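Local coordinates for protein phosphoribosylglycinamide synthetase (Anaerococcus prevotii, PDB 4DIM) that probably works as an ATP-dependent ligase of the ATP-grasp family, likely with manganese as cofactor, at residues N40-K43 and P44-N47; P60-V63 and E64-K68. All coordinates share one frame; numbering follows the deposited sequence.

Interaction 1 (N40-K43 and P44-N47)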
ATOM      1  N   ASN A  40     -16.697  -1.656  15.887  1.00139.75           N
ATOM      2  CA  ASN A  40     -16.092  -2.986  15.829  1.00140.23           C
ATOM      3  C   ASN A  40     -14.777  -2.940  15.030  1.00144.69           C
ATOM      4  O   ASN A  40     -14.781  -2.706  13.811  1.00144.17           O
ATOM      5  CB  ASN A  40     -17.105  -3.985  15.229  1.00142.65           C
ATOM      6  CG  ASN A  40     -18.525  -3.867  15.789  1.00149.70           C
ATOM      7  OD1 ASN A  40     -19.503  -3.834  15.028  1.00145.99           O
ATOM      8  ND2 ASN A  40     -18.692  -3.794  17.120  1.00128.88           N
ATOM      9  N   ALA A  41     -13.647  -3.119  15.748  1.00140.99           N
ATOM     10  CA  ALA A  41     -12.286  -3.087  15.185  1.00137.97           C
ATOM     11  C   ALA A  41     -11.439  -4.223  15.774  1.00142.57           C
ATOM     12  O   ALA A  41     -11.961  -5.040  16.539  1.00144.93           O
ATOM     13  CB  ALA A  41     -11.647  -1.746  15.487  1.00137.08           C
ATOM     14  N   HIS A  42     -10.141  -4.272  15.443  1.00136.53           N
ATOM     15  CA  HIS A  42      -9.269  -5.335  15.945  1.00136.90           C
ATOM     16  C   HIS A  42      -9.003  -5.192  17.453  1.00139.87           C
ATOM     17  O   HIS A  42      -8.559  -4.132  17.877  1.00138.31           O
ATOM     18  CB  HIS A  42      -7.953  -5.327  15.182  1.00136.34           C
ATOM     19  CG  HIS A  42      -7.313  -6.667  15.099  1.00141.47           C
ATOM     20  ND1 HIS A  42      -6.029  -6.881  15.562  1.00143.50           N
ATOM     21  CD2 HIS A  42      -7.785  -7.813  14.566  1.00145.19           C
ATOM     22  CE1 HIS A  42      -5.761  -8.152  15.300  1.00144.28           C
ATOM     23  NE2 HIS A  42      -6.794  -8.751  14.708  1.00145.75           N
ATOM     24  N   LYS A  43      -9.266  -6.258  18.249  1.00136.65           N
ATOM     25  CA  LYS A  43      -9.103  -6.257  19.713  1.00136.93           C
ATOM     26  C   LYS A  43      -7.616  -6.045  20.147  1.00138.04           C
ATOM     27  O   LYS A  43      -7.375  -5.094  20.899  1.00137.20           O
ATOM     28  CB  LYS A  43      -9.699  -7.537  20.335  1.00142.32           C
ATOM     29  CG  LYS A  43     -11.236  -7.606  20.240  1.00156.16           C
ATOM     30  CD  LYS A  43     -11.797  -8.986  20.644  1.00165.60           C
ATOM     31  CE  LYS A  43     -13.048  -9.413  19.897  1.00173.32           C
ATOM     32  NZ  LYS A  43     -14.287  -8.803  20.445  1.00183.14           N
ATOM     33  N   PRO A  44      -6.604  -6.813  19.650  1.00132.93           N
ATOM     34  CA  PRO A  44      -5.195  -6.538  20.033  1.00131.54           C
ATOM     35  C   PRO A  44      -4.718  -5.089  19.777  1.00132.60           C
ATOM     36  O   PRO A  44      -3.880  -4.604  20.542  1.00132.62           O
ATOM     37  CB  PRO A  44      -4.392  -7.519  19.180  1.00132.86           C
ATOM     38  CG  PRO A  44      -5.317  -8.604  18.872  1.00139.09           C
ATOM     39  CD  PRO A  44      -6.694  -8.009  18.791  1.00134.85           C
ATOM     40  N   CYS A  45      -5.247  -4.388  18.731  1.00126.07           N
ATOM     41  CA  CYS A  45      -4.938  -2.964  18.488  1.00123.43           C
ATOM     42  C   CYS A  45      -5.556  -2.137  19.623  1.00130.62           C
ATOM     43  O   CYS A  45      -4.889  -1.265  20.184  1.00129.35           O
ATOM     44  CB  CYS A  45      -5.451  -2.492  17.123  1.00121.20           C
ATOM     45  SG  CYS A  45      -4.629  -3.249  15.685  1.00122.88           S
ATOM     46  N   LEU A  46      -6.836  -2.446  19.979  1.00131.17           N
ATOM     47  CA  LEU A  46      -7.584  -1.771  21.055  1.00133.02           C
ATOM     48  C   LEU A  46      -6.987  -2.082  22.426  1.00135.81           C
ATOM     49  O   LEU A  46      -7.110  -1.264  23.342  1.00136.98           O
ATOM     50  CB  LEU A  46      -9.083  -2.166  21.051  1.00134.89           C
ATOM     51  CG  LEU A  46      -9.904  -1.866  19.780  1.00138.97           C
ATOM     52  CD1 LEU A  46     -11.390  -2.111  20.026  1.00143.82           C
ATOM     53  CD2 LEU A  46      -9.660  -0.459  19.264  1.00137.94           C
ATOM     54  N   ASN A  47      -6.356  -3.251  22.574  1.00129.45           N
ATOM     55  CA  ASN A  47      -5.710  -3.612  23.827  1.00130.12           C
ATOM     56  C   ASN A  47      -4.318  -2.948  23.899  1.00129.26           C
ATOM     57  O   ASN A  47      -3.789  -2.781  24.997  1.00130.95           O
ATOM     58  CB  ASN A  47      -5.665  -5.127  23.996  1.00133.69           C
ATOM     59  CG  ASN A  47      -7.066  -5.707  24.207  1.00145.59           C
ATOM     60  OD1 ASN A  47      -7.839  -5.250  25.069  1.00120.25           O
ATOM     61  ND2 ASN A  47      -7.440  -6.722  23.426  1.00140.37           N
TER
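His42 holds CG away from its backbone N and beside its carbonyl carbon (chi1 -151°), which brings one face of the imidazole against the ring of Pro44. Cys45 turns SG back beside its own backbone N (chi1 -67°), and the sulfur reaches the same imidazole from the edge. The proline contact is a CH-pi interaction: Pro44 CD stands 3.8 Å from the centroid of the His42 ring, 25° off the normal and displaced toward the rim. The closest approach of the two rings is Pro44 CD to His42 ND1, 3.5 Å, while Pro44 CG packs against His42 CE1. Cys45 SG lies 3.9 Å from His42 ND1, nearer the ring plane, in a sulfur-aromatic contact. Histidine suits this place because a flat imidazole offers a face to Pro44 CD and an edge to Cys45 SG at once.

All this happens at the N-terminal end of helix 43-48, which follows strand 32-37 of the parallel sheet. His42 is the N-cap residue, and its carbonyl opens the helical ladder: Leu46 N donates to His42 O at 3.2 Å. One residue on, Asn47 N donates to Lys43 O at 2.7 Å. Proline suits the first turn because a helix start asks no N-H of it, and its ring is left to pack on the imidazole. The small Cys45 fits the buried side, where it also meets Leu20 and Tyr23 of helix 20-29. Replacing His42 by an alanine would probably leave Pro44 CD and Cys45 SG without the ring they pack against, and would remove the side-chain contact with Arg17. Leu46 CD2 and Ala41 CB make a looser apolar contact at 4.5 Å.

Interaction 2 (P60-V63 and E64-K68)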
ATOM      1  N   PRO A  60     -13.380  13.272   6.113  1.00 96.26           N
ATOM      2  CA  PRO A  60     -12.425  14.280   6.594  1.00 97.22           C
ATOM      3  C   PRO A  60     -13.063  15.400   7.377  1.00105.50           C
ATOM      4  O   PRO A  60     -12.404  15.921   8.274  1.00105.60           O
ATOM      5  CB  PRO A  60     -11.756  14.805   5.309  1.00 98.08           C
ATOM      6  CG  PRO A  60     -12.596  14.392   4.220  1.00102.29           C
ATOM      7  CD  PRO A  60     -13.277  13.125   4.645  1.00 97.16           C
ATOM      8  N   ASP A  61     -14.327  15.757   7.052  1.00105.96           N
ATOM      9  CA  ASP A  61     -15.060  16.824   7.754  1.00109.89           C
ATOM     10  C   ASP A  61     -15.423  16.407   9.194  1.00110.81           C
ATOM     11  O   ASP A  61     -15.188  17.181  10.115  1.00112.08           O
ATOM     12  CB  ASP A  61     -16.322  17.243   6.980  1.00115.17           C
ATOM     13  CG  ASP A  61     -16.048  18.297   5.917  1.00130.13           C
ATOM     14  OD1 ASP A  61     -15.766  17.914   4.759  1.00130.20           O
ATOM     15  OD2 ASP A  61     -16.010  19.499   6.269  1.00138.17           O
ATOM     16  N   GLU A  62     -15.960  15.195   9.389  1.00104.07           N
ATOM     17  CA  GLU A  62     -16.279  14.685  10.732  1.00103.87           C
ATOM     18  C   GLU A  62     -15.036  14.601  11.592  1.00106.99           C
ATOM     19  O   GLU A  62     -15.049  14.993  12.746  1.00107.66           O
ATOM     20  CB  GLU A  62     -16.908  13.290  10.641  1.00103.58           C
ATOM     21  CG  GLU A  62     -17.437  12.744  11.957  1.00114.79           C
ATOM     22  CD  GLU A  62     -17.457  11.232  11.996  1.00129.72           C
ATOM     23  OE1 GLU A  62     -16.431  10.642  12.402  1.00130.39           O
ATOM     24  OE2 GLU A  62     -18.469  10.634  11.561  1.00114.15           O
ATOM     25  N   VAL A  63     -13.967  14.063  11.017  1.00102.71           N
ATOM     26  CA  VAL A  63     -12.699  13.866  11.696  1.00100.33           C
ATOM     27  C   VAL A  63     -12.123  15.178  12.185  1.00104.37           C
ATOM     28  O   VAL A  63     -11.683  15.228  13.324  1.00104.44           O
ATOM     29  CB  VAL A  63     -11.721  13.124  10.768  1.00101.18           C
ATOM     30  CG1 VAL A  63     -10.276  13.251  11.245  1.00100.36           C
ATOM     31  CG2 VAL A  63     -12.119  11.659  10.669  1.00 99.22           C
ATOM     32  N   GLU A  64     -12.109  16.215  11.333  1.00101.32           N
ATOM     33  CA  GLU A  64     -11.591  17.549  11.658  1.00103.44           C
ATOM     34  C   GLU A  64     -12.272  18.105  12.931  1.00111.05           C
ATOM     35  O   GLU A  64     -11.616  18.712  13.779  1.00112.16           O
ATOM     36  CB  GLU A  64     -11.831  18.482  10.452  1.00106.52           C
ATOM     37  CG  GLU A  64     -11.287  19.897  10.566  1.00117.85           C
ATOM     38  CD  GLU A  64     -12.056  20.939   9.772  1.00133.57           C
ATOM     39  OE1 GLU A  64     -12.524  20.623   8.653  1.00112.63           O
ATOM     40  OE2 GLU A  64     -12.149  22.090  10.255  1.00132.00           O
ATOM     41  N   GLN A  65     -13.577  17.876  13.059  1.00109.32           N
ATOM     42  CA  GLN A  65     -14.346  18.332  14.208  1.00113.62           C
ATOM     43  C   GLN A  65     -13.963  17.551  15.461  1.00118.16           C
ATOM     44  O   GLN A  65     -13.711  18.138  16.511  1.00121.46           O
ATOM     45  CB  GLN A  65     -15.872  18.191  13.945  1.00116.61           C
ATOM     46  CG  GLN A  65     -16.573  19.420  13.319  1.00136.89           C
ATOM     47  CD  GLN A  65     -15.759  20.223  12.318  1.00154.13           C
ATOM     48  OE1 GLN A  65     -15.656  19.879  11.130  1.00149.58           O
ATOM     49  NE2 GLN A  65     -15.200  21.346  12.765  1.00140.64           N
ATOM     50  N   LYS A  66     -13.918  16.235  15.346  1.00111.49           N
ATOM     51  CA  LYS A  66     -13.657  15.351  16.474  1.00110.05           C
ATOM     52  C   LYS A  66     -12.241  15.487  17.097  1.00112.42           C
ATOM     53  O   LYS A  66     -12.118  15.142  18.270  1.00113.52           O
ATOM     54  CB  LYS A  66     -13.921  13.880  16.067  1.00109.33           C
ATOM     55  CG  LYS A  66     -15.418  13.571  15.929  1.00120.75           C
ATOM     56  CD  LYS A  66     -15.704  12.115  15.581  1.00132.49           C
ATOM     57  CE  LYS A  66     -17.186  11.789  15.446  1.00147.24           C
ATOM     58  NZ  LYS A  66     -17.864  11.584  16.760  1.00159.36           N
ATOM     59  N   VAL A  67     -11.221  16.024  16.373  1.00105.80           N
ATOM     60  CA  VAL A  67      -9.825  16.104  16.851  1.00103.55           C
ATOM     61  C   VAL A  67      -9.479  17.388  17.601  1.00109.69           C
ATOM     62  O   VAL A  67      -8.398  17.486  18.192  1.00110.21           O
ATOM     63  CB  VAL A  67      -8.818  15.912  15.699  1.00104.35           C
ATOM     64  CG1 VAL A  67      -9.024  14.560  15.036  1.00100.96           C
ATOM     65  CG2 VAL A  67      -8.867  17.050  14.664  1.00105.11           C
ATOM     66  N   LYS A  68     -10.347  18.371  17.561  1.00108.47           N
ATOM     67  CA  LYS A  68     -10.071  19.639  18.233  1.00112.42           C
ATOM     68  C   LYS A  68      -9.950  19.465  19.754  1.00117.67           C
ATOM     69  O   LYS A  68      -9.081  20.094  20.375  1.00116.67           O
ATOM     70  CB  LYS A  68     -11.135  20.698  17.880  1.00117.81           C
ATOM     71  CG  LYS A  68     -10.715  21.593  16.685  1.00138.67           C
ATOM     72  CD  LYS A  68      -9.627  22.664  17.050  1.00151.00           C
ATOM     73  CE  LYS A  68      -9.117  23.436  15.846  1.00160.68           C
ATOM     74  NZ  LYS A  68      -7.802  24.090  16.094  1.00165.55           N
TER
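Pro60 and Glu64 are joined across the first turn of the short alpha-helix 60-66, where Glu64 N donates to Pro60 O at 3.1 Å; a proline is well placed here, since an initial residue owes the helix no N-H. Asp61 follows, its carbonyl accepting a weak bond from Gln65 N. Asp61 OD1 forms a salt bridge with Arg89 of helix 84-94, which probably tempers the nearness of like charge, Asp61 OD2 to Glu64 OE1 being 4.4 Å. Glu62 runs out extended from CB on (chi1 -173°), a shape that lets its chain meet Lys66 one turn later. Their charged ends do not pair: the carboxylate touches the methylene CE of Lys66, while Glu62 OE1 is bonded to the backbone N of Asp56 and Lys66 NZ makes a weak bond to Tyr54 O. The backbones of the same pair are joined by Lys66 N to Glu62 O, 3.1 Å. Val63 is buried, as its branched apolar side chain suits, and packs on Ile90 of helix 84-94. Along its own helix, Val63 CG1 lies 4.2 Å from Val67 CG1.

Interaction 1 closes before interaction 2 opens, with strand 51-54 between their two helices. Their centres lie 22 Å apart and their nearest atoms about 13 Å, so the two do not touch. Interaction 1 spans the start of helix 43-48, between strands 32-37 and 51-54 of the four-stranded parallel sheet; interaction 2 lies along helix 60-66 and the residues just after it, leading from strand 51-54 toward 74-76 at the other edge. Residues 40-47 pack toward helix 20-29, residues 60-68 against helix 84-94. This alternation of strand and helix is consistent with the N-terminal domain of ATP-grasp enzymes, and both contacts probably lie on the connections that flank its parallel sheet.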